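Local coordinates for protein macrolide 2'-phosphotransferase MphH (Brachybacterium faecium, PDB 5UXD) that binds azithromycin and probably inactivates macrolide antibiotics by phosphorylating their 2'-hydroxyl, with a guanine nucleotide as the likely phosphate donor, at residues F39-A42 with G46-V49; D82-T87 with A92-P97; H203-D208 with A213-T218. One frame throughout, in Å; residues are numbered along the deposited sequence. Where two conformers were deposited one is given.

All three contacts are beta hairpins of a kinase-like phosphotransferase fold. Contacts 1 and 2 share one antiparallel sheet, and their centres lie about 10 Å apart. Strand 47-53 of contact 1 adjoins strand 91-94 of contact 2; Val-49 N probably bonds to Tyr-93 O at 2.9 Å. Contact 3 belongs to a second sheet, its centre about 14 Å from that of contact 2. Leu-96 joins these two, with its CD1 3.7 Å from Leu-215 CD2. Contacts 2 and 3 flank the nucleotide site: in other structures of this protein Tyr-93 and Leu-96 bind GDP, and His-203 and Asp-216 bind magnesium. Azithromycin touches Ala-42 in contact 1; another azithromycin lies about 6 Å from the His-203 side chain.

Contact 1. Residues F39-A42 with G46-V49; sequences FARA and GDWV
Ala-40 and Trp-48 form a hydrogen-bonded pair in the antiparallel hairpin of strands 35-42 and 47-53. Trp-48 N reaches Ala-40 O at 2.8 Å. The return bond from Ala-40 N to Trp-48 O is longer, at 3.2 Å. Nearer the turn, Ala-42 N bonds to Gly-46 O at 2.7 Å. Gly-46 O also takes a CA-H...O contact from Arg-41 CA, at 3.3 Å.

The charged pair is Arg-41 with Asp-47. They face each other as a non-hydrogen-bonded pair, and their side chains run side by side. Arg-41 NH1 lies 3.0 Å from Asp-47 OD2. That oxygen sits over one face of the guanidinium, which directs none of its hydrogens there. The bend of the Arg-41 chain at chi3 (-25°) turns NH1 to the carboxylate. The two planes are 65° apart.

The apolar contacts lie on both faces of the hairpin. Beside the charged pair, Val-49 CG2 meets the edge of the Phe-39 ring, 3.8 Å from CD1. On the other face, Ala-42 CB packs 3.6 Å from Trp-48 CD1. The indole also reaches Ala-92 and Pro-94 of the next strand. Ala-42 itself touches a bound azithromycin.

The backbone bonds thus set the register. The salt bridge rests on charge alone, so it probably constrains the guanidinium rotation only loosely.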
loop_
_atom_site.group_PDB
_atom_site.type_symbol
_atom_site.label_atom_id
_atom_site.label_comp_id
_atom_site.label_asym_id
_atom_site.label_seq_id
_atom_site.Cartn_x
_atom_site.Cartn_y
_atom_site.Cartn_z
ATOM N N PHE A 39 -1.947 0.669 -20.921
ATOM C CA PHE A 39 -0.781 -0.168 -21.166
ATOM C C PHE A 39 -0.563 -0.282 -22.667
ATOM O O PHE A 39 -1.514 -0.535 -23.411
ATOM C CB PHE A 39 -0.962 -1.579 -20.592
ATOM C CG PHE A 39 -1.494 -1.604 -19.192
ATOM C CD1 PHE A 39 -0.633 -1.526 -18.114
ATOM C CD2 PHE A 39 -2.855 -1.708 -18.955
ATOM C CE1 PHE A 39 -1.120 -1.552 -16.823
ATOM C CE2 PHE A 39 -3.351 -1.739 -17.660
ATOM C CZ PHE A 39 -2.484 -1.658 -16.596
ATOM N N ALA A 40 0.685 -0.127 -23.111
ATOM C CA ALA A 40 0.978 -0.304 -24.527
ATOM C C ALA A 40 2.432 -0.705 -24.689
ATOM O O ALA A 40 3.252 -0.505 -23.791
ATOM C CB ALA A 40 0.699 0.978 -25.335
ATOM N N ARG A 41 2.739 -1.262 -25.853
ATOM C CA ARG A 41 4.119 -1.518 -26.236
ATOM C C ARG A 41 4.655 -0.332 -27.027
ATOM O O ARG A 41 3.959 0.230 -27.876
ATOM C CB ARG A 41 4.230 -2.804 -27.048
ATOM C CG ARG A 41 5.650 -3.330 -27.191
ATOM C CD ARG A 41 5.684 -4.715 -27.830
ATOM N NE ARG A 41 4.444 -5.460 -27.629
ATOM C CZ ARG A 41 4.271 -6.394 -26.699
ATOM N NH1 ARG A 41 5.256 -6.703 -25.861
ATOM N NH2 ARG A 41 3.106 -7.019 -26.604
ATOM N N ALA A 42 5.892 0.059 -26.730
ATOM C CA ALA A 42 6.520 1.120 -27.500
ATOM C C ALA A 42 7.079 0.564 -28.808
ATOM O O ALA A 42 7.237 -0.647 -28.986
ATOM C CB ALA A 42 7.618 1.801 -26.682
ATOM N N GLY A 46 9.445 -2.167 -25.914
ATOM C CA GLY A 46 9.282 -2.149 -24.471
ATOM C C GLY A 46 7.836 -1.943 -24.054
ATOM O O GLY A 46 7.070 -1.229 -24.703
ATOM N N ASP A 47 7.458 -2.584 -22.945
ATOM C CA ASP A 47 6.118 -2.445 -22.385
ATOM C C ASP A 47 6.054 -1.257 -21.432
ATOM O O ASP A 47 6.958 -1.051 -20.617
ATOM C CB ASP A 47 5.702 -3.717 -21.642
ATOM C CG ASP A 47 5.518 -4.900 -22.570
ATOM O OD1 ASP A 47 5.956 -6.012 -22.208
ATOM O OD2 ASP A 47 4.934 -4.720 -23.659
ATOM N N TRP A 48 4.957 -0.501 -21.515
ATOM C CA TRP A 48 4.800 0.746 -20.782
ATOM C C TRP A 48 3.470 0.768 -20.044
ATOM O O TRP A 48 2.487 0.157 -20.476
ATOM C CB TRP A 48 4.887 1.958 -21.731
ATOM C CG TRP A 48 6.293 2.310 -22.105
ATOM C CD1 TRP A 48 7.043 1.761 -23.103
ATOM C CD2 TRP A 48 7.132 3.281 -21.455
ATOM N NE1 TRP A 48 8.294 2.333 -23.118
ATOM C CE2 TRP A 48 8.373 3.263 -22.114
ATOM C CE3 TRP A 48 6.948 4.151 -20.374
ATOM C CZ2 TRP A 48 9.426 4.098 -21.746
ATOM C CZ3 TRP A 48 7.994 4.984 -20.006
ATOM C CH2 TRP A 48 9.220 4.946 -20.691
ATOM N N VAL A 49 3.457 1.479 -18.919
ATOM C CA VAL A 49 2.245 1.829 -18.188
ATOM C C VAL A 49 2.076 3.342 -18.246
ATOM O O VAL A 49 3.039 4.095 -18.044
ATOM C CB VAL A 49 2.312 1.347 -16.724
ATOM C CG1 VAL A 49 1.016 1.684 -15.979
ATOM C CG2 VAL A 49 2.600 -0.149 -16.671
#

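Contact 2. Residues D82-T87 with A92-P97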
loop_
_atom_site.group_PDB
_atom_site.type_symbol
_atom_site.label_atom_id
_atom_site.label_comp_id
_atom_site.label_asym_id
_atom_site.label_seq_id
_atom_site.Cartn_x
_atom_site.Cartn_y
_atom_site.Cartn_z
ATOM N N ASP A 82 9.656 3.238 -12.307
ATOM C CA ASP A 82 10.684 4.182 -12.734
ATOM C C ASP A 82 10.009 5.216 -13.632
ATOM O O ASP A 82 9.908 5.028 -14.843
ATOM C CB ASP A 82 11.818 3.446 -13.455
ATOM C CG ASP A 82 12.844 4.383 -14.075
ATOM O OD1 ASP A 82 13.035 5.503 -13.556
ATOM O OD2 ASP A 82 13.481 3.984 -15.079
ATOM N N TRP A 83 9.557 6.322 -13.033
ATOM C CA TRP A 83 8.763 7.316 -13.754
ATOM C C TRP A 83 9.665 8.079 -14.714
ATOM O O TRP A 83 10.382 8.996 -14.316
ATOM C CB TRP A 83 8.086 8.275 -12.782
ATOM C CG TRP A 83 7.000 7.665 -11.970
ATOM C CD1 TRP A 83 6.662 6.341 -11.902
ATOM C CD2 TRP A 83 6.088 8.357 -11.099
ATOM N NE1 TRP A 83 5.606 6.176 -11.042
ATOM C CE2 TRP A 83 5.230 7.395 -10.545
ATOM C CE3 TRP A 83 5.914 9.702 -10.747
ATOM C CZ2 TRP A 83 4.214 7.727 -9.640
ATOM C CZ3 TRP A 83 4.900 10.034 -9.861
ATOM C CH2 TRP A 83 4.061 9.051 -9.320
ATOM N N ARG A 84 9.629 7.715 -15.989
ATOM C CA ARG A 84 10.438 8.423 -16.970
ATOM C C ARG A 84 9.747 9.660 -17.519
ATOM O O ARG A 84 10.416 10.508 -18.124
ATOM C CB ARG A 84 10.820 7.484 -18.113
ATOM C CG ARG A 84 11.214 6.095 -17.662
ATOM C CD ARG A 84 12.693 6.023 -17.328
ATOM N NE ARG A 84 13.233 4.675 -17.509
ATOM C CZ ARG A 84 13.475 4.114 -18.690
ATOM N NH1 ARG A 84 13.240 4.787 -19.808
ATOM N NH2 ARG A 84 13.958 2.878 -18.758
ATOM N N ILE A 85 8.429 9.759 -17.339
ATOM C CA ILE A 85 7.632 10.943 -17.652
ATOM C C ILE A 85 6.764 11.216 -16.427
ATOM O O ILE A 85 6.090 10.305 -15.929
ATOM C CB ILE A 85 6.767 10.743 -18.914
ATOM C CG1 ILE A 85 7.630 10.403 -20.144
ATOM C CG2 ILE A 85 5.924 11.986 -19.204
ATOM C CD1 ILE A 85 6.844 9.713 -21.233
ATOM N N SER A 86 6.807 12.452 -15.919
ATOM C CA SER A 86 5.972 12.860 -14.779
ATOM C C SER A 86 5.512 14.303 -14.988
ATOM O O SER A 86 6.256 15.250 -14.698
ATOM C CB SER A 86 6.708 12.702 -13.456
ATOM O OG SER A 86 5.826 12.963 -12.380
ATOM N N THR A 87 4.278 14.466 -15.478
ATOM C CA THR A 87 3.724 15.777 -15.804
ATOM C C THR A 87 2.283 15.843 -15.317
ATOM O O THR A 87 1.720 14.853 -14.848
ATOM C CB THR A 87 3.763 16.069 -17.320
ATOM O OG1 THR A 87 2.817 15.224 -17.985
ATOM C CG2 THR A 87 5.155 15.824 -17.904
ATOM N N ALA A 92 4.372 8.130 -16.835
ATOM C CA ALA A 92 4.621 6.917 -17.612
ATOM C C ALA A 92 5.866 6.201 -17.117
ATOM O O ALA A 92 6.875 6.840 -16.813
ATOM C CB ALA A 92 4.780 7.220 -19.102
ATOM N N TYR A 93 5.815 4.871 -17.075
ATOM C CA TYR A 93 6.984 4.121 -16.634
ATOM C C TYR A 93 6.976 2.737 -17.266
ATOM O O TYR A 93 5.915 2.216 -17.617
ATOM C CB TYR A 93 7.031 4.019 -15.102
ATOM C CG TYR A 93 5.771 3.491 -14.461
ATOM C CD1 TYR A 93 4.745 4.353 -14.089
ATOM C CD2 TYR A 93 5.611 2.130 -14.217
ATOM C CE1 TYR A 93 3.594 3.871 -13.500
ATOM C CE2 TYR A 93 4.463 1.645 -13.628
ATOM C CZ TYR A 93 3.459 2.521 -13.274
ATOM O OH TYR A 93 2.314 2.045 -12.685
ATOM N N PRO A 94 8.147 2.113 -17.413
ATOM C CA PRO A 94 8.192 0.743 -17.936
ATOM C C PRO A 94 7.423 -0.227 -17.051
ATOM O O PRO A 94 7.453 -0.139 -15.818
ATOM C CB PRO A 94 9.690 0.417 -17.955
ATOM C CG PRO A 94 10.372 1.752 -18.047
ATOM C CD PRO A 94 9.491 2.704 -17.271
ATOM N N LEU A 95 6.725 -1.164 -17.701
ATOM C CA LEU A 95 6.037 -2.228 -16.989
ATOM C C LEU A 95 7.038 -3.053 -16.190
ATOM O O LEU A 95 8.092 -3.452 -16.700
ATOM C CB LEU A 95 5.281 -3.119 -17.980
ATOM C CG LEU A 95 4.473 -4.274 -17.377
ATOM C CD1 LEU A 95 3.224 -3.749 -16.689
ATOM C CD2 LEU A 95 4.102 -5.308 -18.442
ATOM N N LEU A 96 6.727 -3.276 -14.948
ATOM C CA LEU A 96 7.583 -4.106 -14.120
ATOM C C LEU A 96 7.339 -5.589 -14.396
ATOM O O LEU A 96 6.211 -5.998 -14.674
ATOM C CB LEU A 96 7.330 -3.796 -12.655
ATOM C CG LEU A 96 7.816 -2.382 -12.324
ATOM C CD1 LEU A 96 7.658 -2.068 -10.861
ATOM C CD2 LEU A 96 9.275 -2.252 -12.748
ATOM N N PRO A 97 8.379 -6.414 -14.317
ATOM C CA PRO A 97 8.211 -7.846 -14.577
ATOM C C PRO A 97 7.552 -8.578 -13.414
ATOM O O PRO A 97 7.607 -8.156 -12.258
ATOM C CB PRO A 97 9.651 -8.327 -14.780
ATOM C CG PRO A 97 10.439 -7.450 -13.857
ATOM C CD PRO A 97 9.762 -6.089 -13.915
HETATM O O HOH W 1 9.210 1.030 -14.180
#
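Ile-85 and Ala-92 pair in a short antiparallel hairpin of strands 85-86 and 91-94, a surface contact at the edge of the sheet that also holds strand 47-53. Ala-92 N bonds to Ile-85 O at 2.9 Å. On the same side of the pair, Ile-85 CD1 packs 3.9 Å from Ala-92 CB.

Ala-92 O receives two weak bonds, from Arg-84 N and from Ile-85 N. Two residues therefore face one: this is a classic beta bulge. Beyond the bulge a water bridges the two segments, accepting from Asp-82 N (2.9 Å) and donating to Pro-94 O (2.7 Å).

The aromatic side chains of Trp-83 and Tyr-93 run alongside each other in the same direction. Their planes are only 20° apart, but the rings are slid so far that little of one lies over the other. Trp-83 CD1 comes 3.5 Å from Tyr-93 CD1. The Tyr-93 ring leaves between its backbone N and carbonyl carbon (chi1 53°), which sets it alongside the indole. Both rings also touch Arg-51, and Tyr-93 and Arg-51 bind GDP in another structure of this protein.

Arg-84 crosses Pro-94 at about a right angle. Pro-94 CG sits over one guanidinium face, 3.8 Å from Arg-84 NH2. Arg-84 NE also pairs with Asp-82 OD2 in a salt bridge. The modelled distance is suspiciously short, so its hold on the guanidinium is doubtful.

Contact 3. Residues H203-D208 with A213-T218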
loop_
_atom_site.group_PDB
_atom_site.type_symbol
_atom_site.label_atom_id
_atom_site.label_comp_id
_atom_site.label_asym_id
_atom_site.label_seq_id
_atom_site.Cartn_x
_atom_site.Cartn_y
_atom_site.Cartn_z
ATOM N N HIS A 203 -0.182 -5.659 -3.816
ATOM C CA HIS A 203 0.786 -4.609 -4.107
ATOM C C HIS A 203 2.186 -5.157 -4.346
ATOM O O HIS A 203 3.168 -4.412 -4.264
ATOM C CB HIS A 203 0.794 -3.578 -2.984
ATOM C CG HIS A 203 -0.479 -2.807 -2.898
ATOM N ND1 HIS A 203 -1.060 -2.450 -1.704
ATOM C CD2 HIS A 203 -1.302 -2.345 -3.873
ATOM C CE1 HIS A 203 -2.178 -1.783 -1.944
ATOM N NE2 HIS A 203 -2.349 -1.707 -3.252
ATOM N N THR A 204 2.303 -6.451 -4.609
ATOM C CA THR A 204 3.571 -7.045 -4.987
ATOM C C THR A 204 3.453 -7.662 -6.377
ATOM O O THR A 204 2.357 -7.925 -6.885
ATOM C CB THR A 204 4.027 -8.108 -3.973
ATOM O OG1 THR A 204 3.163 -9.249 -4.055
ATOM C CG2 THR A 204 4.002 -7.565 -2.542
ATOM N N LEU A 205 4.600 -7.851 -7.011
ATOM C CA LEU A 205 4.674 -8.775 -8.126
ATOM C C LEU A 205 5.599 -9.905 -7.723
ATOM O O LEU A 205 6.604 -9.680 -7.027
ATOM C CB LEU A 205 5.174 -8.111 -9.412
ATOM C CG LEU A 205 4.499 -6.792 -9.801
ATOM C CD1 LEU A 205 5.194 -6.156 -10.990
ATOM C CD2 LEU A 205 3.032 -7.020 -10.093
ATOM N N VAL A 206 5.228 -11.107 -8.139
ATOM C CA VAL A 206 5.920 -12.304 -7.689
ATOM C C VAL A 206 6.417 -13.095 -8.886
ATOM O O VAL A 206 5.814 -13.103 -9.965
ATOM C CB VAL A 206 5.038 -13.200 -6.786
ATOM C CG1 VAL A 206 4.790 -12.529 -5.434
ATOM C CG2 VAL A 206 3.730 -13.540 -7.477
ATOM N N GLU A 207 7.556 -13.745 -8.680
ATOM C CA GLU A 207 8.106 -14.712 -9.621
ATOM C C GLU A 207 8.659 -15.869 -8.802
ATOM O O GLU A 207 9.521 -15.656 -7.944
ATOM C CB GLU A 207 9.200 -14.083 -10.492
ATOM C CG GLU A 207 8.707 -12.970 -11.424
ATOM C CD GLU A 207 9.755 -12.538 -12.440
ATOM O OE1 GLU A 207 10.946 -12.856 -12.247
ATOM O OE2 GLU A 207 9.388 -11.884 -13.438
ATOM N N ASP A 208 8.154 -17.080 -9.050
ATOM C CA ASP A 208 8.548 -18.265 -8.287
ATOM C C ASP A 208 8.355 -18.047 -6.786
ATOM O O ASP A 208 9.204 -18.411 -5.970
ATOM C CB ASP A 208 9.988 -18.668 -8.600
ATOM C CG ASP A 208 10.149 -19.199 -10.014
ATOM O OD1 ASP A 208 9.144 -19.668 -10.587
ATOM O OD2 ASP A 208 11.279 -19.163 -10.546
ATOM N N ALA A 213 8.850 -7.066 -7.310
ATOM C CA ALA A 213 8.554 -5.642 -7.391
ATOM C C ALA A 213 7.484 -5.311 -6.369
ATOM O O ALA A 213 6.653 -6.158 -6.030
ATOM C CB ALA A 213 8.088 -5.240 -8.797
ATOM N N VAL A 214 7.499 -4.064 -5.901
ATOM C CA VAL A 214 6.492 -3.558 -4.983
ATOM C C VAL A 214 5.911 -2.279 -5.574
ATOM O O VAL A 214 6.654 -1.399 -6.034
ATOM C CB VAL A 214 7.071 -3.328 -3.573
ATOM C CG1 VAL A 214 6.017 -2.740 -2.640
ATOM C CG2 VAL A 214 7.588 -4.655 -3.011
ATOM N N LEU A 215 4.585 -2.197 -5.586
ATOM C CA LEU A 215 3.855 -1.143 -6.271
ATOM C C LEU A 215 3.042 -0.319 -5.282
ATOM O O LEU A 215 2.929 -0.652 -4.096
ATOM C CB LEU A 215 2.916 -1.727 -7.331
ATOM C CG LEU A 215 3.393 -2.959 -8.094
ATOM C CD1 LEU A 215 2.213 -3.658 -8.737
ATOM C CD2 LEU A 215 4.422 -2.559 -9.141
ATOM N N ASP A 216 2.461 0.766 -5.810
ATOM C CA ASP A 216 1.479 1.628 -5.143
ATOM C C ASP A 216 2.000 2.131 -3.796
ATOM O O ASP A 216 1.561 1.717 -2.732
ATOM C CB ASP A 216 0.134 0.895 -4.989
ATOM C CG ASP A 216 -0.294 0.211 -6.293
ATOM O OD1 ASP A 216 -0.336 0.848 -7.360
ATOM O OD2 ASP A 216 -0.620 -0.987 -6.227
ATOM N N TRP A 217 2.868 3.133 -3.928
ATOM C CA TRP A 217 3.591 3.717 -2.804
ATOM C C TRP A 217 2.922 4.968 -2.231
ATOM O O TRP A 217 3.584 5.754 -1.539
ATOM C CB TRP A 217 5.026 4.035 -3.239
ATOM C CG TRP A 217 5.852 2.787 -3.410
ATOM C CD1 TRP A 217 6.007 2.052 -4.551
ATOM C CD2 TRP A 217 6.597 2.114 -2.394
ATOM N NE1 TRP A 217 6.813 0.964 -4.305
ATOM C CE2 TRP A 217 7.189 0.980 -2.989
ATOM C CE3 TRP A 217 6.838 2.367 -1.047
ATOM C CZ2 TRP A 217 8.004 0.103 -2.282
ATOM C CZ3 TRP A 217 7.633 1.485 -0.337
ATOM C CH2 TRP A 217 8.209 0.367 -0.953
ATOM N N THR A 218 1.626 5.181 -2.490
ATOM C CA THR A 218 0.994 6.399 -1.971
ATOM C C THR A 218 0.759 6.364 -0.460
ATOM O O THR A 218 0.572 7.425 0.140
ATOM C CB THR A 218 -0.331 6.688 -2.692
ATOM O OG1 THR A 218 -1.192 5.541 -2.642
ATOM C CG2 THR A 218 -0.064 7.058 -4.150
#
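Ala-213 O is gripped by two neighbours from strand 204-207. Leu-205 N gives it a hydrogen bond of 2.8 Å, and Thr-204 CA adds a CA-H...O contact at 3.4 Å. His-203 O is held in the same manner. It accepts from Leu-215 N at 2.9 Å and has Val-214 CA close by. The third backbone bond, Ala-213 N to Leu-205 O, is weak.

Leu-205 carries the apolar side of the contact. With CG anti to the carbonyl carbon (chi1 -49°), its branch lies over Ala-213 and Leu-215. Its CD1 rests mainly on Ala-213 CB, at 3.7 Å. Its CD2 lies 3.7 Å from Leu-215 CD1, where the two leucine side chains cross at about a right angle. Leu-96, which binds GDP in another structure of this protein, packs against both leucines.

These strands form the hairpin 204-207 with 210-214, whose second strand is an outer strand of a four-stranded antiparallel sheet in this chain. In the kinase-like fold, the ends of such a hairpin bring two metal ligands together. Here they are His-203 and Asp-216, which bind magnesium in another structure of this protein. His-203 probably stands where related phosphotransferases have an asparagine. His-203 ND1 is hydrogen-bonded to Glu-198 O, which helps fix the ring rotation.

Beyond Asp-216, the indole of Trp-217 reaches back along its own segment. Trp-217 NE1 bonds to Val-214 O at 2.9 Å, arriving from above the carbonyl plane, 62° out of it. The Trp-217 ring meets His-196 edge-to-face and packs on leucines of helix 59-72.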